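Local coordinates for Sam-dependent methyltransferases (Streptomyces davawensis, PDB 4D7K), which catalyses the last two steps of roseoflavin biosynthesis, the S-adenosylmethionine-dependent double N-methylation of 8-amino-8-demethyl-D-riboflavin, at residues 316-329 and 334-345. Sequence-based numbering, arbitrary orientation.
Sequences WDDLLARAGFDIVG and GDVWAVIECRGT
Val328 stands between Arg343 and Glu341 on the facing strand and divides its two methyls between them. Val328 CG2 lies 3.8 Å above the plane of the Arg343 guanidinium, over its centre, and also meets Arg343 CB; the Arg343 chain leaves extended but bends at chi3 (44°), which turns this flat group over the methyl. With chi1 at 177°, Val328 CG1 is sent to the carboxylate, 3.9 Å from Glu341 CD, leaving CG2 for Arg343. The carboxylate is held by salt bridges from OE2 to Arg178 and Arg280 and a hydrogen bond from OE1 to His331. A classic beta bulge shifts the register by one here, so that Val328 and Gly329 both face Glu341: Val328 N binds Glu341 O at 2.8 Å, Gly329 N reaches the same oxygen weakly, and Glu341 N returns to Gly329 O. This antiparallel hairpin, 325-333 with 337-344, ends the mixed sheet of the Rossmann-like class I methyltransferase fold. Nearer the chain's end, Asp326 N bonds Arg343 O and Arg343 N bonds Asp326 O, 2.7 Å each. On the sheet's other face, helix 313-322 packs against Ile340 and Cys342: Ile340 CD1 makes a CH-pi contact 3.8 Å from the centroid of Trp316's five-membered ring, and Leu320 CD1 touches Cys342 SG at 3.5 Å.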
ATOM      1  N   TRP A 316     -22.792  15.934  17.821  1.00 57.02           N
ATOM      2  CA  TRP A 316     -23.325  16.979  16.952  1.00 50.98           C
ATOM      3  C   TRP A 316     -24.625  17.534  17.508  1.00 55.16           C
ATOM      4  O   TRP A 316     -24.862  18.740  17.454  1.00 60.64           O
ATOM      5  CB  TRP A 316     -23.547  16.455  15.532  1.00 48.93           C
ATOM      6  CG  TRP A 316     -22.308  16.442  14.687  1.00 43.42           C
ATOM      7  CD1 TRP A 316     -21.674  15.343  14.179  1.00 44.90           C
ATOM      8  CD2 TRP A 316     -21.550  17.579  14.252  1.00 42.36           C
ATOM      9  NE1 TRP A 316     -20.572  15.727  13.450  1.00 46.29           N
ATOM     10  CE2 TRP A 316     -20.473  17.094  13.480  1.00 41.70           C
ATOM     11  CE3 TRP A 316     -21.677  18.962  14.438  1.00 45.76           C
ATOM     12  CZ2 TRP A 316     -19.530  17.939  12.896  1.00 43.99           C
ATOM     13  CZ3 TRP A 316     -20.741  19.799  13.856  1.00 48.46           C
ATOM     14  CH2 TRP A 316     -19.679  19.283  13.095  1.00 45.51           C
ATOM     15  N   ASP A 317     -25.464  16.649  18.042  1.00 59.97           N
ATOM     16  CA  ASP A 317     -26.695  17.061  18.711  1.00 65.82           C
ATOM     17  C   ASP A 317     -26.402  18.067  19.817  1.00 70.42           C
ATOM     18  O   ASP A 317     -27.025  19.125  19.884  1.00 73.17           O
ATOM     19  CB  ASP A 317     -27.431  15.851  19.295  1.00 72.37           C
ATOM     20  CG  ASP A 317     -28.521  15.323  18.377  1.00 83.47           C
ATOM     21  OD1 ASP A 317     -29.216  16.147  17.742  1.00 87.87           O
ATOM     22  OD2 ASP A 317     -28.684  14.086  18.295  1.00 83.99           O
ATOM     23  N   ASP A 318     -25.444  17.727  20.675  1.00 72.15           N
ATOM     24  CA  ASP A 318     -25.096  18.545  21.835  1.00 77.91           C
ATOM     25  C   ASP A 318     -24.507  19.889  21.417  1.00 71.76           C
ATOM     26  O   ASP A 318     -24.806  20.922  22.015  1.00 74.24           O
ATOM     27  CB  ASP A 318     -24.111  17.792  22.737  1.00 86.93           C
ATOM     28  CG  ASP A 318     -24.049  18.358  24.145  1.00102.03           C
ATOM     29  OD1 ASP A 318     -23.841  19.581  24.298  1.00107.22           O
ATOM     30  OD2 ASP A 318     -24.219  17.577  25.106  1.00108.75           O
ATOM     31  N   LEU A 319     -23.669  19.867  20.388  1.00 67.59           N
ATOM     32  CA  LEU A 319     -23.062  21.087  19.876  1.00 62.82           C
ATOM     33  C   LEU A 319     -24.127  21.999  19.272  1.00 58.90           C
ATOM     34  O   LEU A 319     -24.229  23.173  19.631  1.00 62.18           O
ATOM     35  CB  LEU A 319     -21.988  20.754  18.838  1.00 62.58           C
ATOM     36  CG  LEU A 319     -20.673  21.531  18.932  1.00 71.00           C
ATOM     37  CD1 LEU A 319     -19.973  21.213  20.240  1.00 79.19           C
ATOM     38  CD2 LEU A 319     -19.768  21.219  17.749  1.00 69.80           C
ATOM     39  N   LEU A 320     -24.927  21.445  18.366  1.00 59.68           N
ATOM     40  CA  LEU A 320     -25.969  22.202  17.679  1.00 52.71           C
ATOM     41  C   LEU A 320     -27.061  22.679  18.631  1.00 59.22           C
ATOM     42  O   LEU A 320     -27.699  23.704  18.386  1.00 65.76           O
ATOM     43  CB  LEU A 320     -26.586  21.357  16.562  1.00 50.40           C
ATOM     44  CG  LEU A 320     -25.655  21.060  15.384  1.00 58.32           C
ATOM     45  CD1 LEU A 320     -26.137  19.842  14.608  1.00 56.60           C
ATOM     46  CD2 LEU A 320     -25.535  22.268  14.471  1.00 47.21           C
ATOM     47  N   ALA A 321     -27.276  21.931  19.711  1.00 57.74           N
ATOM     48  CA  ALA A 321     -28.280  22.292  20.706  1.00 64.05           C
ATOM     49  C   ALA A 321     -27.936  23.623  21.365  1.00 64.03           C
ATOM     50  O   ALA A 321     -28.805  24.466  21.579  1.00 82.53           O
ATOM     51  CB  ALA A 321     -28.413  21.194  21.762  1.00 63.01           C
ATOM     52  N   ARG A 322     -26.658  23.804  21.678  1.00 63.82           N
ATOM     53  CA  ARG A 322     -26.189  25.032  22.312  1.00 80.73           C
ATOM     54  C   ARG A 322     -26.260  26.231  21.365  1.00 82.85           C
ATOM     55  O   ARG A 322     -26.205  27.382  21.803  1.00 84.33           O
ATOM     56  CB  ARG A 322     -24.757  24.852  22.824  1.00 82.67           C
ATOM     57  CG  ARG A 322     -24.623  23.838  23.955  1.00 86.11           C
ATOM     58  CD  ARG A 322     -23.239  23.894  24.591  1.00 87.59           C
ATOM     59  NE  ARG A 322     -22.221  23.228  23.781  1.00 83.46           N
ATOM     60  CZ  ARG A 322     -20.911  23.355  23.976  1.00 84.04           C
ATOM     61  NH1 ARG A 322     -20.454  24.134  24.946  1.00 69.75           N
ATOM     62  NH2 ARG A 322     -20.057  22.710  23.194  1.00 87.56           N
ATOM     63  N   ALA A 323     -26.386  25.959  20.070  1.00 78.44           N
ATOM     64  CA  ALA A 323     -26.457  27.018  19.070  1.00 75.75           C
ATOM     65  C   ALA A 323     -27.875  27.203  18.529  1.00 71.55           C
ATOM     66  O   ALA A 323     -28.111  28.048  17.665  1.00 68.05           O
ATOM     67  CB  ALA A 323     -25.493  26.732  17.934  1.00 69.90           C
ATOM     68  N   GLY A 324     -28.813  26.411  19.034  1.00 68.44           N
ATOM     69  CA  GLY A 324     -30.201  26.521  18.621  1.00 70.45           C
ATOM     70  C   GLY A 324     -30.497  25.875  17.280  1.00 72.26           C
ATOM     71  O   GLY A 324     -31.274  26.405  16.485  1.00 74.75           O
ATOM     72  N   PHE A 325     -29.877  24.726  17.026  1.00 68.28           N
ATOM     73  CA  PHE A 325     -30.137  23.972  15.804  1.00 62.75           C
ATOM     74  C   PHE A 325     -30.718  22.592  16.094  1.00 62.23           C
ATOM     75  O   PHE A 325     -30.493  22.024  17.162  1.00 61.28           O
ATOM     76  CB  PHE A 325     -28.857  23.816  14.982  1.00 53.06           C
ATOM     77  CG  PHE A 325     -28.507  25.020  14.161  1.00 53.11           C
ATOM     78  CD1 PHE A 325     -29.231  25.329  13.022  1.00 56.22           C
ATOM     79  CD2 PHE A 325     -27.438  25.828  14.510  1.00 54.25           C
ATOM     80  CE1 PHE A 325     -28.906  26.432  12.254  1.00 57.36           C
ATOM     81  CE2 PHE A 325     -27.107  26.933  13.747  1.00 57.38           C
ATOM     82  CZ  PHE A 325     -27.842  27.235  12.617  1.00 54.02           C
ATOM     83  N   ASP A 326     -31.457  22.056  15.127  1.00 62.60           N
ATOM     84  CA  ASP A 326     -31.979  20.698  15.211  1.00 64.06           C
ATOM     85  C   ASP A 326     -31.585  19.889  13.985  1.00 62.42           C
ATOM     86  O   ASP A 326     -31.711  20.361  12.856  1.00 63.13           O
ATOM     87  CB  ASP A 326     -33.501  20.708  15.356  1.00 74.36           C
ATOM     88  CG  ASP A 326     -33.948  20.507  16.784  1.00 83.49           C
ATOM     89  OD1 ASP A 326     -33.245  19.788  17.524  1.00 85.59           O
ATOM     90  OD2 ASP A 326     -35.000  21.065  17.165  1.00 89.50           O
ATOM     91  N   ILE A 327     -31.107  18.670  14.210  1.00 60.45           N
ATOM     92  CA  ILE A 327     -30.760  17.780  13.111  1.00 59.03           C
ATOM     93  C   ILE A 327     -32.024  17.210  12.472  1.00 53.77           C
ATOM     94  O   ILE A 327     -32.764  16.456  13.103  1.00 54.44           O
ATOM     95  CB  ILE A 327     -29.852  16.626  13.580  1.00 58.98           C
ATOM     96  CG1 ILE A 327     -28.568  17.185  14.192  1.00 54.03           C
ATOM     97  CG2 ILE A 327     -29.522  15.692  12.421  1.00 52.10           C
ATOM     98  CD1 ILE A 327     -27.545  16.131  14.538  1.00 52.87           C
ATOM     99  N   VAL A 328     -32.273  17.588  11.223  1.00 51.25           N
ATOM    100  CA  VAL A 328     -33.403  17.059  10.472  1.00 50.13           C
ATOM    101  C   VAL A 328     -33.080  15.646  10.005  1.00 53.86           C
ATOM    102  O   VAL A 328     -33.935  14.761  10.023  1.00 55.64           O
ATOM    103  CB  VAL A 328     -33.746  17.950   9.260  1.00 55.35           C
ATOM    104  CG1 VAL A 328     -34.874  17.346   8.447  1.00 51.82           C
ATOM    105  CG2 VAL A 328     -34.115  19.342   9.726  1.00 51.70           C
ATOM    106  N   GLY A 329     -31.831  15.441   9.602  1.00 46.29           N
ATOM    107  CA  GLY A 329     -31.372  14.130   9.185  1.00 45.77           C
ATOM    108  C   GLY A 329     -29.913  14.120   8.774  1.00 42.29           C
ATOM    109  O   GLY A 329     -29.355  15.151   8.408  1.00 47.25           O
ATOM    110  N   GLY A 334     -22.466   8.568  -0.264  1.00 40.25           N
ATOM    111  CA  GLY A 334     -21.465   7.566  -0.576  1.00 40.14           C
ATOM    112  C   GLY A 334     -21.095   6.784   0.671  1.00 41.73           C
ATOM    113  O   GLY A 334     -21.850   6.759   1.643  1.00 46.62           O
ATOM    114  N   ASP A 335     -19.921   6.162   0.660  1.00 36.65           N
ATOM    115  CA  ASP A 335     -19.539   5.273   1.747  1.00 43.19           C
ATOM    116  C   ASP A 335     -18.638   5.941   2.776  1.00 48.08           C
ATOM    117  O   ASP A 335     -18.116   5.284   3.678  1.00 48.71           O
ATOM    118  CB  ASP A 335     -18.852   4.032   1.182  1.00 60.83           C
ATOM    119  CG  ASP A 335     -19.797   3.162   0.377  1.00 78.12           C
ATOM    120  OD1 ASP A 335     -21.006   3.137   0.701  1.00 79.91           O
ATOM    121  OD2 ASP A 335     -19.331   2.506  -0.576  1.00 85.55           O
ATOM    122  N   VAL A 336     -18.452   7.248   2.647  1.00 40.73           N
ATOM    123  CA  VAL A 336     -17.630   7.973   3.601  1.00 38.13           C
ATOM    124  C   VAL A 336     -18.373   9.153   4.193  1.00 39.05           C
ATOM    125  O   VAL A 336     -18.621   9.214   5.399  1.00 39.07           O
ATOM    126  CB  VAL A 336     -16.341   8.497   2.959  1.00 42.24           C
ATOM    127  CG1 VAL A 336     -15.522   9.262   3.988  1.00 39.68           C
ATOM    128  CG2 VAL A 336     -15.541   7.354   2.372  1.00 49.33           C
ATOM    129  N   TRP A 337     -18.727  10.088   3.323  1.00 36.72           N
ATOM    130  CA  TRP A 337     -19.242  11.376   3.747  1.00 33.51           C
ATOM    131  C   TRP A 337     -20.750  11.363   3.933  1.00 35.48           C
ATOM    132  O   TRP A 337     -21.440  10.434   3.513  1.00 47.48           O
ATOM    133  CB  TRP A 337     -18.848  12.449   2.731  1.00 36.15           C
ATOM    134  CG  TRP A 337     -17.407  12.374   2.342  1.00 42.63           C
ATOM    135  CD1 TRP A 337     -16.904  11.995   1.133  1.00 46.08           C
ATOM    136  CD2 TRP A 337     -16.276  12.671   3.171  1.00 49.83           C
ATOM    137  NE1 TRP A 337     -15.531  12.044   1.154  1.00 47.08           N
ATOM    138  CE2 TRP A 337     -15.119  12.455   2.396  1.00 51.73           C
ATOM    139  CE3 TRP A 337     -16.128  13.102   4.495  1.00 51.81           C
ATOM    140  CZ2 TRP A 337     -13.833  12.651   2.898  1.00 54.51           C
ATOM    141  CZ3 TRP A 337     -14.849  13.295   4.994  1.00 52.72           C
ATOM    142  CH2 TRP A 337     -13.719  13.071   4.196  1.00 53.84           C
ATOM    143  N   ALA A 338     -21.251  12.407   4.575  1.00 39.30           N
ATOM    144  CA  ALA A 338     -22.673  12.542   4.817  1.00 44.93           C
ATOM    145  C   ALA A 338     -23.063  14.011   4.818  1.00 43.68           C
ATOM    146  O   ALA A 338     -22.236  14.880   5.094  1.00 39.41           O
ATOM    147  CB  ALA A 338     -23.052  11.890   6.137  1.00 40.49           C
ATOM    148  N   VAL A 339     -24.319  14.289   4.499  1.00 45.14           N
ATOM    149  CA  VAL A 339     -24.825  15.644   4.620  1.00 47.67           C
ATOM    150  C   VAL A 339     -25.698  15.757   5.861  1.00 48.94           C
ATOM    151  O   VAL A 339     -26.787  15.185   5.920  1.00 45.64           O
ATOM    152  CB  VAL A 339     -25.625  16.069   3.383  1.00 44.17           C
ATOM    153  CG1 VAL A 339     -26.226  17.450   3.594  1.00 39.32           C
ATOM    154  CG2 VAL A 339     -24.732  16.062   2.160  1.00 43.64           C
ATOM    155  N   ILE A 340     -25.201  16.477   6.860  1.00 50.22           N
ATOM    156  CA  ILE A 340     -25.964  16.728   8.073  1.00 49.62           C
ATOM    157  C   ILE A 340     -26.896  17.906   7.843  1.00 52.27           C
ATOM    158  O   ILE A 340     -26.453  19.045   7.773  1.00 48.66           O
ATOM    159  CB  ILE A 340     -25.050  17.024   9.279  1.00 49.96           C
ATOM    160  CG1 ILE A 340     -24.026  15.903   9.466  1.00 46.27           C
ATOM    161  CG2 ILE A 340     -25.877  17.206  10.547  1.00 51.35           C
ATOM    162  CD1 ILE A 340     -23.073  16.131  10.629  1.00 46.80           C
ATOM    163  N   GLU A 341     -28.187  17.631   7.710  1.00 56.57           N
ATOM    164  CA  GLU A 341     -29.158  18.694   7.488  1.00 56.75           C
ATOM    165  C   GLU A 341     -29.652  19.253   8.819  1.00 60.09           C
ATOM    166  O   GLU A 341     -30.249  18.532   9.618  1.00 65.72           O
ATOM    167  CB  GLU A 341     -30.331  18.185   6.652  1.00 54.74           C
ATOM    168  CG  GLU A 341     -31.327  19.261   6.276  1.00 61.01           C
ATOM    169  CD  GLU A 341     -32.571  18.698   5.622  1.00 60.01           C
ATOM    170  OE1 GLU A 341     -32.557  17.508   5.245  1.00 60.95           O
ATOM    171  OE2 GLU A 341     -33.565  19.443   5.491  1.00 58.98           O
ATOM    172  N   CYS A 342     -29.399  20.538   9.052  1.00 56.83           N
ATOM    173  CA  CYS A 342     -29.756  21.173  10.321  1.00 57.15           C
ATOM    174  C   CYS A 342     -30.771  22.293  10.138  1.00 58.01           C
ATOM    175  O   CYS A 342     -30.717  23.047   9.168  1.00 61.59           O
ATOM    176  CB  CYS A 342     -28.510  21.728  11.013  1.00 59.97           C
ATOM    177  SG  CYS A 342     -27.213  20.516  11.297  1.00 71.07           S
ATOM    178  N   ARG A 343     -31.684  22.409  11.095  1.00 54.69           N
ATOM    179  CA  ARG A 343     -32.740  23.405  11.033  1.00 53.29           C
ATOM    180  C   ARG A 343     -32.715  24.289  12.274  1.00 61.27           C
ATOM    181  O   ARG A 343     -32.403  23.821  13.370  1.00 64.40           O
ATOM    182  CB  ARG A 343     -34.099  22.719  10.889  1.00 54.75           C
ATOM    183  CG  ARG A 343     -35.298  23.642  10.825  1.00 71.83           C
ATOM    184  CD  ARG A 343     -36.569  22.818  10.727  1.00 83.54           C
ATOM    185  NE  ARG A 343     -36.535  21.692  11.656  1.00 86.15           N
ATOM    186  CZ  ARG A 343     -37.293  20.606  11.548  1.00 86.07           C
ATOM    187  NH1 ARG A 343     -38.150  20.489  10.543  1.00 86.36           N
ATOM    188  NH2 ARG A 343     -37.187  19.633  12.443  1.00 84.56           N
ATOM    189  N   GLY A 344     -33.035  25.565  12.099  1.00 57.12           N
ATOM    190  CA  GLY A 344     -33.142  26.472  13.225  1.00 70.99           C
ATOM    191  C   GLY A 344     -34.392  26.168  14.026  1.00 78.06           C
ATOM    192  O   GLY A 344     -35.483  26.049  13.464  1.00 78.66           O
ATOM    193  N   THR A 345     -34.233  26.032  15.338  1.00 83.26           N
ATOM    194  CA  THR A 345     -35.355  25.734  16.223  1.00 88.42           C
ATOM    195  C   THR A 345     -36.345  26.893  16.278  1.00 95.71           C
ATOM    196  O   THR A 345     -36.247  27.767  17.139  1.00100.54           O
ATOM    197  CB  THR A 345     -34.877  25.412  17.653  1.00 85.13           C
ATOM    198  OG1 THR A 345     -34.146  26.528  18.177  1.00 91.70           O
ATOM    199  CG2 THR A 345     -33.986  24.182  17.655  1.00 64.79           C
TER